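Long-range contacts in hypothetical protein TM0894 (Thermotoga maritima, PDB 1ZTC), which probably acts as a metal-dependent endoribonuclease of the metallo-beta-lactamase superfamily, hydrolysing RNA at a dinuclear metal centre, here occupied by nickel: residues V77-V82 and F98-V103; H81-H86 and P150-E155. One frame throughout, in Å; residues are numbered along the deposited sequence.

Overall arrangement
Following the chain from its N terminus, the first four strands of the six-stranded mixed sheet come first, and the last of them, strand 76-78, leads into the metal-binding loop and the short helix 84-87. Contact 1 (77-82 with 98-103) closes a beta-alpha-beta unit in which strand 97-101 returns beside strand 76-78; strand 130-133 is added later. Contact 2 (81-86 with 150-155) begins on an overlapping segment, sharing His81 and Val82, and its loop runs on past the first to the turn after strand 144-148 of the five-stranded sheet. Contact 1 pairs two neighbouring strands of one sheet; contact 2 ties the metal loop to the other sheet across the nickel site, and His101 CB packs 3.1 Å from Glu155 O between them.

Contact 1 (V77-V82 and F98-V103); sequences VLFTHV and FYVHEV. With NI (nickel (II) ion), chain F.
Val77 and Phe98 run alongside each other on one face of the sheet, as neighbours on two parallel strands of a beta-alpha-beta unit in the metallo-beta-lactamase fold. Val77 CB meets the CD1-CE1 side of the ring obliquely, 3.6 Å from Phe98 CD1. Phe79, one residue past Leu78, meets the Phe98 ring rim to rim, the planes only 13° apart, with Phe79 CZ 3.7 Å from Phe98 CD1. The rim of Phe79 also reaches Val100, whose CB sits near the ring plane, and beyond it the CG2 branches of Val82 and Val100 touch. Leu78 and Tyr99 project from the other face of the sheet. Both carry CG anti to the carbonyl carbon (chi1 -57° in each), and Leu78 CG packs obliquely against CB and CD1 of Tyr99; the phenol suits this place because its apolar ring can be buried while its OH bonds to Asp76. The backbone holds this register with Tyr99 N donating to Val77 O at 2.8 Å and Phe79 N to Tyr99 O at 3.0 Å. The chain leaving strand 76-78 runs directly to His81, whose NE2 binds nickel. Where the strands part, a water accepts from His101 N at 2.9 Å and donates to Phe79 O at 3.1 Å.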
loop_
_atom_site.group_PDB
_atom_site.type_symbol
_atom_site.label_atom_id
_atom_site.label_comp_id
_atom_site.label_asym_id
_atom_site.label_seq_id
_atom_site.Cartn_x
_atom_site.Cartn_y
_atom_site.Cartn_z
ATOM N N VAL A 77 23.014 -12.851 10.969
ATOM C CA VAL A 77 21.636 -12.389 10.844
ATOM C C VAL A 77 20.826 -12.944 11.998
ATOM O O VAL A 77 20.797 -14.164 12.208
ATOM C CB VAL A 77 20.990 -12.823 9.500
ATOM C CG1 VAL A 77 19.519 -12.409 9.439
ATOM C CG2 VAL A 77 21.753 -12.215 8.344
ATOM N N LEU A 78 20.211 -12.043 12.759
ATOM C CA LEU A 78 19.382 -12.427 13.899
ATOM C C LEU A 78 17.913 -12.106 13.622
ATOM O O LEU A 78 17.589 -11.105 12.962
ATOM C CB LEU A 78 19.854 -11.726 15.172
ATOM C CG LEU A 78 21.318 -11.964 15.554
ATOM C CD1 LEU A 78 22.241 -10.966 14.884
ATOM C CD2 LEU A 78 21.486 -11.868 17.046
ATOM N N PHE A 79 17.038 -12.970 14.123
ATOM C CA PHE A 79 15.605 -12.808 13.960
ATOM C C PHE A 79 14.913 -12.578 15.288
ATOM O O PHE A 79 15.064 -13.359 16.222
ATOM C CB PHE A 79 14.967 -14.054 13.334
ATOM C CG PHE A 79 15.585 -14.493 12.030
ATOM C CD1 PHE A 79 15.671 -13.617 10.951
ATOM C CD2 PHE A 79 16.009 -15.808 11.862
ATOM C CE1 PHE A 79 16.214 -14.023 9.740
ATOM C CE2 PHE A 79 16.556 -16.218 10.666
ATOM C CZ PHE A 79 16.648 -15.318 9.587
ATOM N N THR A 80 14.107 -11.528 15.361
ATOM C CA THR A 80 13.182 -11.397 16.471
ATOM C C THR A 80 12.244 -12.589 16.480
ATOM O O THR A 80 12.020 -13.201 17.511
ATOM C CB THR A 80 12.399 -10.086 16.426
ATOM O OG1 THR A 80 11.652 -9.987 15.211
ATOM C CG2 THR A 80 13.360 -8.920 16.568
ATOM N N HIS A 81 11.725 -12.947 15.309
ATOM C CA HIS A 81 10.898 -14.113 15.205
ATOM C C HIS A 81 10.688 -14.540 13.761
ATOM O O HIS A 81 11.014 -13.806 12.834
ATOM C CB HIS A 81 9.556 -13.853 15.882
ATOM C CG HIS A 81 8.719 -12.811 15.219
ATOM N ND1 HIS A 81 9.153 -11.519 15.016
ATOM C CD2 HIS A 81 7.448 -12.861 14.768
ATOM C CE1 HIS A 81 8.182 -10.820 14.473
ATOM N NE2 HIS A 81 7.144 -11.613 14.302
ATOM N N VAL A 82 10.073 -15.706 13.588
ATOM C CA VAL A 82 9.939 -16.328 12.292
ATOM C C VAL A 82 8.596 -15.979 11.678
ATOM O O VAL A 82 7.678 -16.776 11.683
ATOM C CB VAL A 82 10.154 -17.844 12.431
ATOM C CG1 VAL A 82 9.995 -18.528 11.043
ATOM C CG2 VAL A 82 11.513 -18.070 13.008
ATOM N N PHE A 98 22.872 -17.605 11.024
ATOM C CA PHE A 98 21.550 -17.194 11.427
ATOM C C PHE A 98 21.283 -17.519 12.871
ATOM O O PHE A 98 21.650 -18.590 13.327
ATOM C CB PHE A 98 20.508 -17.865 10.523
ATOM C CG PHE A 98 20.628 -17.443 9.098
ATOM C CD1 PHE A 98 20.082 -16.240 8.684
ATOM C CD2 PHE A 98 21.340 -18.213 8.181
ATOM C CE1 PHE A 98 20.215 -15.800 7.380
ATOM C CE2 PHE A 98 21.482 -17.777 6.864
ATOM C CZ PHE A 98 20.914 -16.561 6.472
ATOM N N TYR A 99 20.630 -16.594 13.590
ATOM C CA TYR A 99 20.363 -16.769 15.033
ATOM C C TYR A 99 18.882 -16.627 15.270
ATOM O O TYR A 99 18.270 -15.643 14.839
ATOM C CB TYR A 99 21.088 -15.720 15.889
ATOM C CG TYR A 99 22.587 -15.660 15.721
ATOM C CD1 TYR A 99 23.140 -15.196 14.540
ATOM C CD2 TYR A 99 23.449 -16.008 16.759
ATOM C CE1 TYR A 99 24.490 -15.105 14.367
ATOM C CE2 TYR A 99 24.837 -15.938 16.588
ATOM C CZ TYR A 99 25.339 -15.478 15.378
ATOM O OH TYR A 99 26.685 -15.373 15.145
ATOM N N VAL A 100 18.329 -17.589 15.992
ATOM C CA VAL A 100 16.887 -17.697 16.183
ATOM C C VAL A 100 16.638 -18.511 17.455
ATOM O O VAL A 100 17.443 -19.382 17.793
ATOM C CB VAL A 100 16.202 -18.390 14.928
ATOM C CG1 VAL A 100 16.695 -19.780 14.737
ATOM C CG2 VAL A 100 14.692 -18.385 15.006
ATOM N N HIS A 101 15.536 -18.222 18.147
ATOM C CA HIS A 101 15.185 -18.966 19.348
ATOM C C HIS A 101 14.842 -20.405 19.007
ATOM O O HIS A 101 14.094 -20.679 18.058
ATOM C CB HIS A 101 14.015 -18.310 20.111
ATOM C CG HIS A 101 13.822 -18.875 21.491
ATOM N ND1 HIS A 101 13.255 -20.110 21.713
ATOM C CD2 HIS A 101 14.193 -18.406 22.709
ATOM C CE1 HIS A 101 13.259 -20.367 23.012
ATOM N NE2 HIS A 101 13.816 -19.344 23.638
ATOM N N GLU A 102 15.372 -21.327 19.808
ATOM C CA GLU A 102 15.273 -22.763 19.549
ATOM C C GLU A 102 13.847 -23.299 19.374
ATOM O O GLU A 102 13.624 -24.261 18.632
ATOM C CB GLU A 102 15.990 -23.549 20.669
ATOM C CG GLU A 102 15.471 -23.258 22.087
ATOM C CD GLU A 102 16.136 -24.083 23.163
ATOM O OE1 GLU A 102 17.050 -24.885 22.859
ATOM O OE2 GLU A 102 15.733 -23.914 24.331
ATOM N N VAL A 103 12.869 -22.650 19.998
ATOM C CA VAL A 103 11.514 -23.172 20.012
ATOM C C VAL A 103 10.797 -22.987 18.650
ATOM O O VAL A 103 9.722 -23.522 18.444
ATOM C CB VAL A 103 10.748 -22.607 21.264
ATOM C CG1 VAL A 103 10.302 -21.217 21.055
ATOM C CG2 VAL A 103 9.585 -23.459 21.648
HETATM NI NI NI F . 5.148 -10.993 13.794
HETATM O O HOH W 1 13.867 -15.966 17.277
HETATM O O HOH W 2 5.342 -10.287 11.731
HETATM O O HOH W 3 3.021 -10.089 13.046
#

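Contact 2 (H81-H86 and P150-E155); sequences HVHLDH and PWHARE. With NI (nickel (II) ion), chain F; NI (nickel (II) ion), chain E; PO4 (phosphate ion), chain G.
His152 extends with CG anti to its backbone N (chi1 176°), while His81 turns CG between its backbone N and carbonyl carbon (chi1 66°), and the two rings converge on one nickel ion. This is the histidine-rich HxHxDH motif of the metallo-beta-lactamase fold meeting a loop from the second sheet. The ring of His152 turns its edge toward the face of His81 in an offset edge-to-face pair, planes at 87°. His83 comes from the direction opposite His152 and meets it rim to rim. Imidazole suits all three places because each ring offers a nitrogen to the metal: His81 NE2 binds the nickel at 2.1 Å, His83 ND1 at 2.2 Å and His152 NE2 at 2.3 Å. Asp174 and two waters complete this site. One of these waters donates to Asp85 OD1 at 2.7 Å and also binds the second nickel, which is held by His86 NE2, His211 and Asp174, the last bridging the two ions.

Away from the nickel, Glu155 bends at chi2 to bring its carboxylate to the inverse gamma turn centred on Val82. Its OE2 accepts from Val82 N at 2.9 Å through the anti lone pair, while Lys107 pairs with OE1. OE2 of the buried Glu155 gains a second grip from a water that donates to Glu155 OE2 at 2.7 Å and to Val82 O at 2.8 Å.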
loop_
_atom_site.group_PDB
_atom_site.type_symbol
_atom_site.label_atom_id
_atom_site.label_comp_id
_atom_site.label_asym_id
_atom_site.label_seq_id
_atom_site.Cartn_x
_atom_site.Cartn_y
_atom_site.Cartn_z
ATOM N N HIS A 81 11.725 -12.947 15.309
ATOM C CA HIS A 81 10.898 -14.113 15.205
ATOM C C HIS A 81 10.688 -14.540 13.761
ATOM O O HIS A 81 11.014 -13.806 12.834
ATOM C CB HIS A 81 9.556 -13.853 15.882
ATOM C CG HIS A 81 8.719 -12.811 15.219
ATOM N ND1 HIS A 81 9.153 -11.519 15.016
ATOM C CD2 HIS A 81 7.448 -12.861 14.768
ATOM C CE1 HIS A 81 8.182 -10.820 14.473
ATOM N NE2 HIS A 81 7.144 -11.613 14.302
ATOM N N VAL A 82 10.073 -15.706 13.588
ATOM C CA VAL A 82 9.939 -16.328 12.292
ATOM C C VAL A 82 8.596 -15.979 11.678
ATOM O O VAL A 82 7.678 -16.776 11.683
ATOM C CB VAL A 82 10.154 -17.844 12.431
ATOM C CG1 VAL A 82 9.995 -18.528 11.043
ATOM C CG2 VAL A 82 11.513 -18.070 13.008
ATOM N N HIS A 83 8.481 -14.730 11.224
ATOM C CA HIS A 83 7.364 -14.261 10.446
ATOM C C HIS A 83 7.973 -13.719 9.181
ATOM O O HIS A 83 9.011 -13.018 9.209
ATOM C CB HIS A 83 6.495 -13.199 11.159
ATOM C CG HIS A 83 5.540 -13.776 12.168
ATOM N ND1 HIS A 83 4.758 -12.994 12.998
ATOM C CD2 HIS A 83 5.283 -15.063 12.525
ATOM C CE1 HIS A 83 4.054 -13.774 13.808
ATOM N NE2 HIS A 83 4.354 -15.032 13.539
ATOM N N LEU A 84 7.318 -14.022 8.073
ATOM C CA LEU A 84 7.858 -13.772 6.747
ATOM C C LEU A 84 8.290 -12.324 6.484
ATOM O O LEU A 84 9.276 -12.070 5.798
ATOM C CB LEU A 84 6.791 -14.156 5.714
ATOM C CG LEU A 84 7.304 -14.583 4.351
ATOM C CD1 LEU A 84 8.295 -15.732 4.448
ATOM C CD2 LEU A 84 6.065 -14.951 3.500
ATOM N N ASP A 85 7.519 -11.377 7.011
ATOM C CA ASP A 85 7.804 -9.939 6.808
ATOM C C ASP A 85 9.095 -9.470 7.525
ATOM O O ASP A 85 9.655 -8.399 7.220
ATOM C CB ASP A 85 6.585 -9.090 7.210
ATOM C CG ASP A 85 6.174 -9.287 8.668
ATOM O OD1 ASP A 85 6.059 -10.450 9.145
ATOM O OD2 ASP A 85 6.005 -8.266 9.347
ATOM N N HIS A 86 9.599 -10.319 8.417
ATOM C CA HIS A 86 10.881 -10.115 9.109
ATOM C C HIS A 86 12.063 -10.926 8.526
ATOM O O HIS A 86 13.227 -10.510 8.611
ATOM C CB HIS A 86 10.685 -10.506 10.592
ATOM C CG HIS A 86 9.804 -9.563 11.339
ATOM N ND1 HIS A 86 10.287 -8.715 12.311
ATOM C CD2 HIS A 86 8.478 -9.296 11.225
ATOM C CE1 HIS A 86 9.294 -7.977 12.777
ATOM N NE2 HIS A 86 8.195 -8.293 12.120
ATOM N N PRO A 150 8.217 -13.871 24.602
ATOM C CA PRO A 150 7.207 -14.644 23.844
ATOM C C PRO A 150 5.764 -14.101 23.935
ATOM O O PRO A 150 4.851 -14.826 24.222
ATOM C CB PRO A 150 7.323 -16.051 24.457
ATOM C CG PRO A 150 7.737 -15.778 25.887
ATOM C CD PRO A 150 8.596 -14.542 25.863
ATOM N N TRP A 151 5.576 -12.814 23.708
ATOM C CA TRP A 151 4.249 -12.184 23.827
ATOM C C TRP A 151 3.867 -11.702 22.444
ATOM O O TRP A 151 3.598 -10.506 22.193
ATOM C CB TRP A 151 4.295 -11.058 24.858
ATOM C CG TRP A 151 5.009 -11.548 26.096
ATOM C CD1 TRP A 151 4.651 -12.616 26.871
ATOM C CD2 TRP A 151 6.228 -11.041 26.645
ATOM N NE1 TRP A 151 5.558 -12.781 27.875
ATOM C CE2 TRP A 151 6.537 -11.831 27.762
ATOM C CE3 TRP A 151 7.076 -9.981 26.307
ATOM C CZ2 TRP A 151 7.658 -11.605 28.551
ATOM C CZ3 TRP A 151 8.197 -9.747 27.087
ATOM C CH2 TRP A 151 8.486 -10.565 28.189
ATOM N N HIS A 152 3.873 -12.659 21.536
ATOM C CA HIS A 152 3.548 -12.438 20.133
ATOM C C HIS A 152 3.706 -13.766 19.376
ATOM O O HIS A 152 2.841 -14.183 18.599
ATOM C CB HIS A 152 4.457 -11.356 19.507
ATOM C CG HIS A 152 4.206 -11.169 18.051
ATOM N ND1 HIS A 152 3.066 -10.561 17.575
ATOM C CD2 HIS A 152 4.904 -11.579 16.962
ATOM C CE1 HIS A 152 3.089 -10.569 16.252
ATOM N NE2 HIS A 152 4.188 -11.190 15.861
ATOM N N ALA A 153 4.831 -14.436 19.634
ATOM C CA ALA A 153 5.089 -15.783 19.092
ATOM C C ALA A 153 6.014 -16.483 20.071
ATOM O O ALA A 153 6.786 -15.810 20.780
ATOM C CB ALA A 153 5.720 -15.675 17.712
ATOM N N ARG A 154 5.923 -17.807 20.160
ATOM C CA ARG A 154 6.670 -18.552 21.175
ATOM C C ARG A 154 8.183 -18.351 21.054
ATOM O O ARG A 154 8.911 -18.428 22.044
ATOM C CB ARG A 154 6.363 -20.047 21.094
ATOM C CG ARG A 154 6.933 -20.740 19.820
ATOM C CD ARG A 154 6.396 -22.148 19.602
ATOM N NE ARG A 154 5.018 -22.127 19.113
ATOM C CZ ARG A 154 4.290 -23.206 18.855
ATOM N NH1 ARG A 154 4.790 -24.421 19.052
ATOM N NH2 ARG A 154 3.045 -23.063 18.406
ATOM N N GLU A 155 8.666 -18.108 19.838
ATOM C CA GLU A 155 10.117 -17.974 19.598
ATOM C C GLU A 155 10.624 -16.531 19.645
ATOM O O GLU A 155 11.779 -16.245 19.307
ATOM C CB GLU A 155 10.485 -18.611 18.258
ATOM C CG GLU A 155 10.219 -17.787 16.986
ATOM C CD GLU A 155 8.765 -17.817 16.515
ATOM O OE1 GLU A 155 7.893 -18.418 17.205
ATOM O OE2 GLU A 155 8.515 -17.262 15.422
HETATM NI NI NI F . 5.148 -10.993 13.794
HETATM NI NI NI E . 5.982 -7.924 12.196
HETATM P P PO4 G . 2.585 -19.195 18.683
HETATM O O1 PO4 G . 2.106 -20.477 19.295
HETATM O O2 PO4 G . 2.166 -19.121 17.253
HETATM O O3 PO4 G . 4.089 -19.183 18.624
HETATM O O4 PO4 G . 2.062 -18.051 19.514
HETATM O O HOH W 4 6.782 -18.517 13.710
HETATM O O HOH W 5 3.501 -8.220 11.520
HETATM O O HOH W 2 5.342 -10.287 11.731
HETATM O O HOH W 3 3.021 -10.089 13.046
#